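Local coordinates for protein inulin fructotransferase (Bacillus sp. snu-7, PDB 2INV) that cleaves inulin as a lyase by intramolecular fructosyl transfer, probably releasing a di-fructose anhydride, and folds as a right-handed parallel beta-helix, at residues F89-R92 and S93-D96; G253-L256 and I257-T260; I61-P64 and G65-L69. All coordinates share one frame; numbering follows the deposited sequence.

Contact 1: F89-R92 and S93-D96; sequences FFSR and SILD. With FRU (beta-D-fructofuranose), chain D.
Ser91 and Ile94 meet where the loop 89-91 runs into the short helix 92-96. Ser91 holds the N-cap position: Ile94 N donates to Ser91 OG at 3.2 Å, with an N-H...O angle of 158°. With OG anti to the backbone N (chi1 178°), the hydroxyl swings beside its own carbonyl carbon, where it also lies 3.0 Å from Ile94 CG1. Two main-chain bonds continue the turn, a weak one from Leu95 N to Ser91 O and a firmer one from Asp96 N to Arg92 O (2.9 Å). This helix projects from the right-handed parallel beta-helix after strand 80-84 and brings Ser93 to the glycan: Ser93 OG and fructose O1 share a hydrogen bond of 2.7 Å. Glu204 binds Ser91 OG, Ser93 N and the same fructose, so an alanine in place of Ser91 would probably leave Ile94 N without its cap and Glu204 less firmly positioned beside the sugar. A water loosely links Arg92 to Asp96: lying in the guanidinium plane, it accepts from Arg92 NH1 at 3.0 Å and donates weakly to Asp96 OD2, whose stronger partner is the Tyr182 hydroxyl. Arg92 NE forms a salt bridge with Asp146. The apolar contact is slight: Leu95 CD2 approaches the edge of the Phe90 ring, 4.1 Å from CE1, and Phe90 also packs on Tyr79 of the second subunit.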
# COMPACT_ATOMS: atom_id res chain seq x y z
N PHE A 89 2.29 19.82 1.72
CA PHE A 89 3.27 20.09 0.68
C PHE A 89 2.86 21.28 -0.19
O PHE A 89 1.68 21.57 -0.39
CB PHE A 89 3.53 18.88 -0.22
CG PHE A 89 4.55 19.14 -1.30
CD1 PHE A 89 4.17 19.66 -2.53
CD2 PHE A 89 5.91 18.94 -1.05
CE1 PHE A 89 5.11 19.97 -3.50
CE2 PHE A 89 6.87 19.24 -2.02
CZ PHE A 89 6.46 19.76 -3.25
N PHE A 90 3.88 21.96 -0.70
CA PHE A 90 3.73 23.13 -1.55
C PHE A 90 5.03 23.23 -2.34
O PHE A 90 6.12 23.17 -1.78
CB PHE A 90 3.51 24.38 -0.67
CG PHE A 90 3.63 25.69 -1.40
CD1 PHE A 90 4.87 26.34 -1.50
CD2 PHE A 90 2.51 26.31 -1.92
CE1 PHE A 90 4.98 27.58 -2.11
CE2 PHE A 90 2.61 27.57 -2.54
CZ PHE A 90 3.84 28.20 -2.63
N SER A 91 4.89 23.35 -3.66
CA SER A 91 6.01 23.41 -4.58
C SER A 91 6.82 24.70 -4.49
O SER A 91 6.52 25.67 -5.18
CB SER A 91 5.49 23.24 -6.01
OG SER A 91 6.54 23.32 -6.97
N ARG A 92 7.86 24.71 -3.66
CA ARG A 92 8.69 25.90 -3.54
C ARG A 92 9.47 26.12 -4.83
O ARG A 92 9.84 27.24 -5.16
CB ARG A 92 9.67 25.78 -2.37
CG ARG A 92 9.10 26.22 -1.03
CD ARG A 92 10.16 26.22 0.05
NE ARG A 92 9.68 26.74 1.33
CZ ARG A 92 9.40 28.02 1.57
NH1 ARG A 92 9.56 28.93 0.61
NH2 ARG A 92 8.97 28.40 2.77
N SER A 93 9.70 25.03 -5.54
CA SER A 93 10.42 25.06 -6.81
C SER A 93 9.69 25.94 -7.81
O SER A 93 10.29 26.80 -8.44
CB SER A 93 10.56 23.65 -7.38
OG SER A 93 11.44 23.62 -8.48
N ILE A 94 8.39 25.72 -7.96
CA ILE A 94 7.62 26.52 -8.90
C ILE A 94 7.53 27.97 -8.44
O ILE A 94 7.62 28.89 -9.25
CB ILE A 94 6.22 25.89 -9.12
CG1 ILE A 94 6.39 24.51 -9.76
CG2 ILE A 94 5.38 26.79 -10.03
CD1 ILE A 94 5.11 23.71 -9.90
N LEU A 95 7.38 28.20 -7.14
CA LEU A 95 7.32 29.57 -6.62
C LEU A 95 8.60 30.32 -6.98
O LEU A 95 8.56 31.45 -7.46
CB LEU A 95 7.12 29.58 -5.10
CG LEU A 95 7.30 30.95 -4.43
CD1 LEU A 95 6.12 31.85 -4.75
CD2 LEU A 95 7.43 30.78 -2.92
N ASP A 96 9.74 29.68 -6.71
CA ASP A 96 11.07 30.25 -6.97
C ASP A 96 11.38 30.53 -8.43
O ASP A 96 12.30 31.27 -8.75
CB ASP A 96 12.17 29.32 -6.46
CG ASP A 96 12.48 29.53 -5.00
OD1 ASP A 96 12.32 30.67 -4.50
OD2 ASP A 96 12.92 28.57 -4.34
C1 FRU D . 9.10 21.31 -10.42
C2 FRU D . 8.70 19.78 -10.33
C3 FRU D . 9.16 19.08 -9.02
C4 FRU D . 9.49 17.63 -9.43
C5 FRU D . 9.91 17.81 -10.86
C6 FRU D . 9.19 16.74 -11.71
O1 FRU D . 10.46 21.54 -9.95
O3 FRU D . 8.69 19.14 -7.69
O4 FRU D . 10.46 17.04 -8.58
O5 FRU D . 9.58 19.18 -11.26
O6 FRU D . 9.94 16.59 -12.84
O HOH W 1 11.02 29.04 -2.05

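Contact 2: G253-L256 and I257-T260; sequences GRSL and IEFT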
# COMPACT_ATOMS: atom_id res chain seq x y z
N GLY A 253 16.22 13.20 -9.13
CA GLY A 253 17.40 12.56 -8.55
C GLY A 253 18.44 12.17 -9.59
O GLY A 253 18.16 12.19 -10.78
N ARG A 254 19.64 11.83 -9.13
CA ARG A 254 20.69 11.40 -10.06
C ARG A 254 20.25 9.99 -10.43
O ARG A 254 20.57 9.47 -11.50
CB ARG A 254 22.06 11.35 -9.36
CG ARG A 254 22.18 10.28 -8.28
CD ARG A 254 23.49 10.40 -7.50
NE ARG A 254 23.73 9.22 -6.68
CZ ARG A 254 24.41 9.23 -5.53
NH1 ARG A 254 24.91 10.36 -5.06
NH2 ARG A 254 24.57 8.11 -4.85
N SER A 255 19.48 9.40 -9.51
CA SER A 255 18.92 8.06 -9.66
C SER A 255 17.58 8.09 -8.95
O SER A 255 17.30 9.02 -8.19
CB SER A 255 19.85 7.02 -9.02
OG SER A 255 19.98 7.26 -7.62
N LEU A 256 16.73 7.10 -9.21
CA LEU A 256 15.43 7.04 -8.57
C LEU A 256 15.46 5.94 -7.52
O LEU A 256 14.88 6.08 -6.45
CB LEU A 256 14.32 6.78 -9.59
CG LEU A 256 14.08 7.89 -10.62
CD1 LEU A 256 12.91 7.50 -11.50
CD2 LEU A 256 13.80 9.22 -9.92
N ILE A 257 16.15 4.85 -7.84
CA ILE A 257 16.29 3.75 -6.92
C ILE A 257 17.73 3.29 -7.03
O ILE A 257 18.20 2.90 -8.10
CB ILE A 257 15.34 2.59 -7.24
CG1 ILE A 257 13.91 3.03 -6.96
CG2 ILE A 257 15.70 1.37 -6.39
CD1 ILE A 257 12.86 2.03 -7.36
N GLU A 258 18.43 3.35 -5.90
CA GLU A 258 19.83 3.01 -5.90
C GLU A 258 20.23 2.14 -4.72
O GLU A 258 20.24 2.57 -3.57
CB GLU A 258 20.63 4.31 -5.89
CG GLU A 258 22.08 4.16 -6.22
CD GLU A 258 22.78 5.50 -6.18
OE1 GLU A 258 22.23 6.46 -6.76
OE2 GLU A 258 23.88 5.60 -5.59
N PHE A 259 20.58 0.90 -5.04
CA PHE A 259 20.99 -0.09 -4.05
C PHE A 259 22.49 -0.33 -4.15
O PHE A 259 23.01 -0.51 -5.25
CB PHE A 259 20.35 -1.45 -4.33
CG PHE A 259 18.87 -1.53 -4.10
CD1 PHE A 259 18.17 -0.49 -3.51
CD2 PHE A 259 18.18 -2.69 -4.44
CE1 PHE A 259 16.79 -0.61 -3.25
CE2 PHE A 259 16.82 -2.82 -4.19
CZ PHE A 259 16.13 -1.78 -3.60
N THR A 260 23.21 -0.31 -3.04
CA THR A 260 24.60 -0.68 -3.13
C THR A 260 24.77 -1.88 -2.21
O THR A 260 24.53 -1.81 -1.01
CB THR A 260 25.63 0.43 -2.76
OG1 THR A 260 26.93 -0.17 -2.66
CG2 THR A 260 25.27 1.09 -1.45
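The chain turns a corner at Leu256 and Ile257, passing from the loop 253-256 into strand 258-260 and bringing the side chains of Arg254 and Ser255 onto Glu258. Arg254 grips the carboxylate side-on in a two-pronged salt bridge: NE donates to Glu258 OE1 at 3.1 Å and NH2 to Glu258 OE2 at 2.7 Å. The two flat groups are tilted by only 30° against each other, and both oxygens are met on their syn sides. The anti lone pair of Glu258 OE1 takes a further bond from Ser255 OG, at a short 2.5 Å. Three donors therefore hold the carboxylate, two of them on OE1, which fixes its rotation and probably favours its charged form. Glu258 reaches them with an extended chain, CG lying anti to the backbone N (chi1 -166°), while Ser255 turns OG between its own N and carbonyl carbon (chi1 62°). In the parallel beta-helix this corner is stacked between successive coils. Strand 258-260 pairs in parallel with strands 232-240 and 280-283; Glu258 touches Val232 of the former and Arg281 and Leu283 of the latter, and Ile257 packs on Val267 of strand 266-268.

Contact 3: I61-P64 and G65-L69; sequences IIPP and GDYDL
From strand 58-62 the backbone runs through Pro63 and Pro64, turns, and sets off again as strand 65-69, so that Tyr67 faces back across the bend to the residues before it. At the turn Gly65 takes up an extended backbone conformation in which a side chain would collide with Pro64 O. The phenol carries the contact. Tyr67 OH donates to Pro63 O at 2.6 Å, but the donor stands above the carbonyl plane, 60° out of it, and the C=O...O angle is only 110°; the hydroxyl thus does not sit on a carbonyl lone pair. Seen from the ring, Pro63 O lies in its plane at the edge, 3.2 Å from Tyr67 CE2. Because CG is anti to the carbonyl carbon (chi1 -48°), the ring leans back toward the prolines. In this right-handed parallel beta-helix the bend joins two strands of different pairings near the N-terminal end: strand 58-62 runs parallel to strands 14-16 and 80-84, strand 65-69 to strand 111-115. A water closes a second link, donating to Pro64 O and to Tyr67 OH, each at 2.7 Å, so the phenol oxygen both gives and receives a bond. The same edge carbon also meets an apolar partner: Ile62 CG2 approaches Tyr67 CE2 obliquely, at 3.5 Å, the two side chains running antiparallel alongside one another. Ile34 of helix 30-48 touches both of them, and Ala30 of the same helix also meets Tyr67. Pro64 packs against Asn13 of the second subunit.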
# COMPACT_ATOMS: atom_id res chain seq x y z
N ILE A 61 1.94 16.32 19.80
CA ILE A 61 1.05 16.78 18.73
C ILE A 61 1.45 18.15 18.21
O ILE A 61 1.72 19.07 19.00
CB ILE A 61 -0.40 16.88 19.25
CG1 ILE A 61 -0.84 15.54 19.83
CG2 ILE A 61 -1.32 17.35 18.14
CD1 ILE A 61 -0.71 14.37 18.87
N ILE A 62 1.50 18.31 16.89
CA ILE A 62 1.85 19.61 16.33
C ILE A 62 0.68 20.20 15.55
O ILE A 62 0.42 19.82 14.40
CB ILE A 62 3.08 19.51 15.41
CG1 ILE A 62 4.27 18.94 16.19
CG2 ILE A 62 3.46 20.90 14.87
CD1 ILE A 62 5.44 18.49 15.33
N PRO A 63 -0.08 21.11 16.18
CA PRO A 63 -1.25 21.80 15.63
C PRO A 63 -0.99 22.50 14.28
O PRO A 63 0.15 22.81 13.94
CB PRO A 63 -1.59 22.81 16.71
CG PRO A 63 -1.33 22.02 17.95
CD PRO A 63 -0.02 21.29 17.65
N PRO A 64 -2.05 22.70 13.48
CA PRO A 64 -1.86 23.38 12.20
C PRO A 64 -1.16 24.70 12.45
O PRO A 64 -1.61 25.49 13.27
CB PRO A 64 -3.30 23.57 11.70
CG PRO A 64 -3.94 22.30 12.15
CD PRO A 64 -3.38 22.07 13.55
N GLY A 65 -0.06 24.96 11.75
CA GLY A 65 0.62 26.22 11.95
C GLY A 65 2.02 26.36 11.40
O GLY A 65 2.62 25.41 10.90
N ASP A 66 2.53 27.58 11.48
CA ASP A 66 3.86 27.93 11.01
C ASP A 66 4.80 27.96 12.22
O ASP A 66 4.64 28.79 13.12
CB ASP A 66 3.86 29.31 10.34
CG ASP A 66 3.11 29.31 9.02
OD1 ASP A 66 3.14 28.28 8.31
OD2 ASP A 66 2.49 30.34 8.68
N TYR A 67 5.78 27.05 12.25
CA TYR A 67 6.73 26.97 13.36
C TYR A 67 8.18 26.97 12.88
O TYR A 67 8.55 26.21 11.98
CB TYR A 67 6.49 25.68 14.16
CG TYR A 67 5.05 25.43 14.53
CD1 TYR A 67 4.46 26.08 15.61
CD2 TYR A 67 4.28 24.54 13.79
CE1 TYR A 67 3.13 25.85 15.94
CE2 TYR A 67 2.95 24.30 14.11
CZ TYR A 67 2.38 24.96 15.19
OH TYR A 67 1.07 24.73 15.51
N ASP A 68 9.00 27.82 13.50
CA ASP A 68 10.43 27.93 13.17
C ASP A 68 11.25 26.99 14.05
O ASP A 68 11.05 26.95 15.27
CB ASP A 68 10.94 29.35 13.42
CG ASP A 68 10.62 30.31 12.29
OD1 ASP A 68 9.95 29.91 11.31
OD2 ASP A 68 11.08 31.48 12.37
N LEU A 69 12.17 26.25 13.45
CA LEU A 69 13.02 25.36 14.24
C LEU A 69 14.47 25.81 14.11
O LEU A 69 15.08 25.68 13.04
CB LEU A 69 12.89 23.90 13.79
CG LEU A 69 13.61 22.88 14.68
CD1 LEU A 69 12.79 21.61 14.75
CD2 LEU A 69 15.01 22.59 14.16
O HOH W 2 -0.85 26.63 15.60

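How the contacts relate
The three contacts follow one another along the chain in the order 3, 1, 2, all within one parallel beta-helix. Contact 1 bears directly on the glycan pocket, since it contains Ser93; that pocket also includes Pro251 and Arg252, just before contact 2 in sequence. The side chain of Leu256 nevertheless stays about 9 Å from a bound fructose, and the centres of contacts 1 and 2 are about 23 Å apart, with nearest atoms about 11 Å apart. Contact 3 lies nearer to contact 1, with centres about 19 Å and nearest atoms about 8 Å apart, and is remote from contact 2, at about 32 Å between centres. Contacts 1 and 3 both touch the second subunit, whereas no other chain of the assembly reaches contact 2.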